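Local atomic coordinates of endoglucanase A (Clostridium cellulolyticum, PDB entry 1EDG), a protein that hydrolyses internal beta-1,4-glucosidic bonds of cellulose as a family 5 glycoside hydrolase. Residues A[60-63]-A[64-68]; A[353-357]-A[358-362]. All blocks are in the same frame, centred on the assembly; numbering follows the deposited sequence.

Contact 1. Residues A[60-63]-A[64-68]; sequences IKTT and KQMID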
loop_
_atom_site.group_PDB
_atom_site.type_symbol
_atom_site.label_atom_id
_atom_site.label_comp_id
_atom_site.label_asym_id
_atom_site.label_seq_id
_atom_site.Cartn_x
_atom_site.Cartn_y
_atom_site.Cartn_z
ATOM N N ILE A 60 4.802 -2.307 -20.083
ATOM C CA ILE A 60 6.104 -2.963 -20.130
ATOM C C ILE A 60 6.191 -4.089 -19.100
ATOM O O ILE A 60 5.630 -3.983 -18.004
ATOM C CB ILE A 60 7.251 -1.924 -19.914
ATOM C CG1 ILE A 60 8.622 -2.581 -20.079
ATOM C CG2 ILE A 60 7.116 -1.246 -18.550
ATOM C CD1 ILE A 60 9.783 -1.598 -20.011
ATOM N N LYS A 61 6.850 -5.183 -19.473
ATOM C CA LYS A 61 7.011 -6.330 -18.588
ATOM C C LYS A 61 8.126 -6.084 -17.574
ATOM O O LYS A 61 9.211 -5.608 -17.924
ATOM C CB LYS A 61 7.305 -7.592 -19.397
ATOM C CG LYS A 61 7.379 -8.862 -18.566
ATOM C CD LYS A 61 7.564 -10.092 -19.445
ATOM C CE LYS A 61 7.815 -11.335 -18.605
ATOM N NZ LYS A 61 8.058 -12.554 -19.426
ATOM N N THR A 62 7.850 -6.424 -16.320
ATOM C CA THR A 62 8.793 -6.239 -15.224
ATOM C C THR A 62 10.033 -7.112 -15.362
ATOM O O THR A 62 9.930 -8.292 -15.687
ATOM C CB THR A 62 8.113 -6.574 -13.885
ATOM O OG1 THR A 62 6.812 -5.972 -13.855
ATOM C CG2 THR A 62 8.939 -6.051 -12.718
ATOM N N THR A 63 11.203 -6.540 -15.091
ATOM C CA THR A 63 12.458 -7.286 -15.170
ATOM C C THR A 63 13.258 -7.147 -13.874
ATOM O O THR A 63 13.002 -6.247 -13.074
ATOM C CB THR A 63 13.323 -6.783 -16.343
ATOM O OG1 THR A 63 13.656 -5.401 -16.136
ATOM C CG2 THR A 63 12.565 -6.921 -17.658
ATOM N N LYS A 64 14.224 -8.033 -13.669
ATOM C CA LYS A 64 15.071 -8.000 -12.474
ATOM C C LYS A 64 15.860 -6.686 -12.399
ATOM O O LYS A 64 16.000 -6.099 -11.320
ATOM C CB LYS A 64 16.031 -9.195 -12.488
ATOM C CG LYS A 64 17.073 -9.252 -11.366
ATOM C CD LYS A 64 16.501 -9.759 -10.063
ATOM C CE LYS A 64 17.569 -10.447 -9.211
ATOM N NZ LYS A 64 18.698 -9.552 -8.835
ATOM N N GLN A 65 16.361 -6.222 -13.543
ATOM C CA GLN A 65 17.131 -4.976 -13.600
ATOM C C GLN A 65 16.358 -3.798 -13.007
ATOM O O GLN A 65 16.937 -2.962 -12.315
ATOM C CB GLN A 65 17.580 -4.677 -15.041
ATOM C CG GLN A 65 17.922 -3.199 -15.355
ATOM C CD GLN A 65 19.231 -2.672 -14.731
ATOM O OE1 GLN A 65 19.514 -2.872 -13.541
ATOM N NE2 GLN A 65 20.010 -1.951 -15.536
ATOM N N MET A 66 15.052 -3.747 -13.253
ATOM C CA MET A 66 14.218 -2.675 -12.721
ATOM C C MET A 66 14.277 -2.668 -11.195
ATOM O O MET A 66 14.487 -1.617 -10.579
ATOM C CB MET A 66 12.763 -2.850 -13.164
ATOM C CG MET A 66 12.500 -2.555 -14.626
ATOM S SD MET A 66 10.791 -2.932 -15.066
ATOM C CE MET A 66 10.928 -3.028 -16.853
ATOM N N ILE A 67 14.101 -3.848 -10.601
ATOM C CA ILE A 67 14.120 -4.019 -9.150
ATOM C C ILE A 67 15.517 -3.711 -8.590
ATOM O O ILE A 67 15.643 -3.107 -7.517
ATOM C CB ILE A 67 13.658 -5.458 -8.737
ATOM C CG1 ILE A 67 12.260 -5.754 -9.301
ATOM C CG2 ILE A 67 13.635 -5.610 -7.217
ATOM C CD1 ILE A 67 11.207 -4.714 -8.947
ATOM N N ASP A 68 16.561 -4.105 -9.320
ATOM C CA ASP A 68 17.933 -3.834 -8.890
ATOM C C ASP A 68 18.115 -2.322 -8.722
ATOM O O ASP A 68 18.722 -1.861 -7.749
ATOM C CB ASP A 68 18.948 -4.329 -9.930
ATOM C CG ASP A 68 19.049 -5.842 -10.003
ATOM O OD1 ASP A 68 18.598 -6.549 -9.072
ATOM O OD2 ASP A 68 19.605 -6.327 -11.011
#

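Contact 2. Residues A[353-357]-A[358-362]; sequences GFFDR and RSCQF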
loop_
_atom_site.group_PDB
_atom_site.type_symbol
_atom_site.label_atom_id
_atom_site.label_comp_id
_atom_site.label_asym_id
_atom_site.label_seq_id
_atom_site.Cartn_x
_atom_site.Cartn_y
_atom_site.Cartn_z
ATOM N N GLY A 353 3.953 8.784 -12.205
ATOM C CA GLY A 353 5.135 8.121 -12.719
ATOM C C GLY A 353 6.373 8.766 -12.125
ATOM O O GLY A 353 6.480 9.995 -12.117
ATOM N N PHE A 354 7.272 7.951 -11.583
ATOM C CA PHE A 354 8.522 8.449 -11.002
ATOM C C PHE A 354 9.692 7.667 -11.600
ATOM O O PHE A 354 10.610 8.253 -12.176
ATOM C CB PHE A 354 8.520 8.322 -9.466
ATOM C CG PHE A 354 7.467 9.155 -8.785
ATOM C CD1 PHE A 354 7.694 10.499 -8.509
ATOM C CD2 PHE A 354 6.233 8.600 -8.442
ATOM C CE1 PHE A 354 6.712 11.283 -7.906
ATOM C CE2 PHE A 354 5.245 9.371 -7.840
ATOM C CZ PHE A 354 5.481 10.718 -7.571
ATOM N N PHE A 355 9.639 6.343 -11.506
ATOM C CA PHE A 355 10.697 5.493 -12.042
ATOM C C PHE A 355 10.376 5.135 -13.493
ATOM O O PHE A 355 9.355 4.491 -13.767
ATOM C CB PHE A 355 10.820 4.221 -11.200
ATOM C CG PHE A 355 11.865 3.254 -11.691
ATOM C CD1 PHE A 355 13.218 3.548 -11.579
ATOM C CD2 PHE A 355 11.495 2.021 -12.215
ATOM C CE1 PHE A 355 14.185 2.630 -11.976
ATOM C CE2 PHE A 355 12.454 1.095 -12.620
ATOM C CZ PHE A 355 13.802 1.399 -12.497
ATOM N N ASP A 356 11.215 5.589 -14.420
ATOM C CA ASP A 356 11.009 5.287 -15.832
ATOM C C ASP A 356 11.492 3.860 -16.048
ATOM O O ASP A 356 12.694 3.609 -16.160
ATOM C CB ASP A 356 11.799 6.257 -16.715
ATOM C CG ASP A 356 11.393 6.177 -18.179
ATOM O OD1 ASP A 356 10.355 6.764 -18.544
ATOM O OD2 ASP A 356 12.108 5.528 -18.965
ATOM N N ARG A 357 10.553 2.919 -16.061
ATOM C CA ARG A 357 10.874 1.502 -16.232
ATOM C C ARG A 357 11.545 1.176 -17.562
ATOM O O ARG A 357 12.268 0.186 -17.679
ATOM C CB ARG A 357 9.620 0.645 -16.012
ATOM C CG ARG A 357 9.376 0.329 -14.532
ATOM C CD ARG A 357 7.992 0.729 -14.029
ATOM N NE ARG A 357 7.028 -0.352 -14.156
ATOM C CZ ARG A 357 5.883 -0.451 -13.481
ATOM N NH1 ARG A 357 5.502 0.460 -12.592
ATOM N NH2 ARG A 357 5.096 -1.479 -13.720
ATOM N N ARG A 358 11.336 2.042 -18.544
ATOM C CA ARG A 358 11.919 1.881 -19.870
ATOM C C ARG A 358 13.446 2.025 -19.817
ATOM O O ARG A 358 14.174 1.155 -20.299
ATOM C CB ARG A 358 11.335 2.938 -20.800
ATOM C CG ARG A 358 11.560 2.699 -22.274
ATOM C CD ARG A 358 11.236 3.958 -23.066
ATOM N NE ARG A 358 10.024 4.622 -22.584
ATOM C CZ ARG A 358 10.014 5.784 -21.932
ATOM N NH1 ARG A 358 11.152 6.419 -21.678
ATOM N NH2 ARG A 358 8.864 6.308 -21.527
ATOM N N SER A 359 13.925 3.100 -19.194
ATOM C CA SER A 359 15.361 3.365 -19.094
ATOM C C SER A 359 15.997 2.982 -17.762
ATOM O O SER A 359 17.203 3.162 -17.572
ATOM C CB SER A 359 15.628 4.841 -19.381
ATOM O OG SER A 359 14.802 5.675 -18.587
ATOM N N CYS A 360 15.191 2.446 -16.851
ATOM C CA CYS A 360 15.650 2.042 -15.523
ATOM C C CYS A 360 16.269 3.163 -14.696
ATOM O O CYS A 360 17.291 2.974 -14.036
ATOM C CB CYS A 360 16.599 0.843 -15.591
ATOM S SG CYS A 360 15.761 -0.754 -15.731
ATOM N N GLN A 361 15.637 4.328 -14.716
ATOM C CA GLN A 361 16.112 5.453 -13.927
ATOM C C GLN A 361 14.957 6.370 -13.554
ATOM O O GLN A 361 13.926 6.409 -14.237
ATOM C CB GLN A 361 17.218 6.225 -14.651
ATOM C CG GLN A 361 16.800 6.928 -15.920
ATOM C CD GLN A 361 17.970 7.616 -16.589
ATOM O OE1 GLN A 361 18.119 8.840 -16.513
ATOM N NE2 GLN A 361 18.823 6.832 -17.235
ATOM N N PHE A 362 15.111 7.066 -12.434
ATOM C CA PHE A 362 14.084 7.975 -11.948
ATOM C C PHE A 362 14.043 9.293 -12.716
ATOM O O PHE A 362 15.079 9.915 -12.972
ATOM C CB PHE A 362 14.271 8.228 -10.449
ATOM C CG PHE A 362 14.028 7.013 -9.596
ATOM C CD1 PHE A 362 15.045 6.090 -9.367
ATOM C CD2 PHE A 362 12.783 6.793 -9.018
ATOM C CE1 PHE A 362 14.821 4.965 -8.571
ATOM C CE2 PHE A 362 12.551 5.672 -8.221
ATOM C CZ PHE A 362 13.572 4.759 -7.999
HETATM O O HOH W 1 8.539 3.907 -18.620
#

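Contact 1. Residues A[60-63]-A[64-68]
Met66, in the first turn of helix 64-73, folds back along the loop that leads into the helix and touches each of residues 60-63. Its CG stands anti to its own carbonyl carbon (chi1 -72°), and beyond CG the chain runs extended, so that CG, SD and CE pass successive parts of residues 60-63. CG packs 3.4 Å from Thr63 OG1, the two side chains crossing at about a right angle. SD lies 3.9 Å from Thr62 CA and takes a weak hydrogen bond from the backbone of Thr63, whose N is 3.6 Å from the sulfur. At the end, CE sits 3.3 Å from Lys61 O and meets Ile60 CD1 tip to tip at 3.7 Å; Ile60 reaches it with an extended side chain, CG1 anti to the backbone N (chi1 -175°). Thr63 is the N-cap residue, and its O accepts a weak bond from Met66 N at 3.2 Å. On another side of the helix Lys64 curls over one turn to form a salt bridge from NZ to Asp68 OD1, 3.0 Å, on the syn lone pair; Asn113 also bonds this oxygen. Thr62 turns its hydroxyl to Glu54, while Ile67 packs on helix 97-111. The arrangement is a helix N-terminus with an N-cap threonine, at the start of helix 64-73, which leads to the second strand of the TIM barrel.

Contact 2. Residues A[353-357]-A[358-362]
Asp356 and Phe355 both carry CG anti to the backbone N (chi1 -168° and 178°), which lays the carboxylate across the turn of the hairpin and the phenyl ring along its other face, beside Phe362. Asp356 OD2 is gripped by two donors from Ser359, the backbone N at 3.0 Å and OG at 2.7 Å, both arriving on the anti side; the hydroxyl comes from farther out of the carboxylate plane. Arg358, bent at chi3, brings NH1 to 3.0 Å from Asp356 OD2. The oxygen lies over one face of the guanidinium and the two flat groups are turned 58° apart, so this salt bridge is one of charge alone, without an N-H aimed at the acid. In the backbone, Asp356 N bonds Gln361 O at 2.8 Å, while Asp356 O collects weak bonds from the N atoms of Ser359, Cys360 and Gln361. Cys360 and Gln361 thus both face Asp356, a G1 beta bulge, with Cys360 in a left-handed backbone conformation. At the non-hydrogen-bonded pair, Phe355 turns its ring edge to the face of Phe362, CD1 standing 3.6 Å above the ring plane over its centre, and its CB makes an off-centre CH-pi contact with the same ring. The Arg357 guanidinium hydrogen-bonds Thr38 through NH2. Two bonds and a nearby positive charge would probably keep the Asp356 carboxylate ionised, and they tie one acid to both residues that follow Arg357 in this tight turn.

How the contacts relate
Contacts 1 and 2 lie side by side, their centres about 10 Å apart, on the same side of the chain's centre, and both are partly buried. Contact 1 starts helix 64-73, between the first and second barrel strands; contact 2 is a small hairpin between the last barrel strand and helix 365-374. They pack directly: Gln65 CG lies 3.3 Å from Cys360 SG, and Met66 CE is 3.6 Å from Arg357 O. Apolar contact comes from a thioether in residues 60-68 and from two aromatic rings in residues 353-362. Their charged pairs differ: Lys64 with Asp68 spans a helical turn, whereas in the hairpin Asp356 is buried and Arg358 exposed.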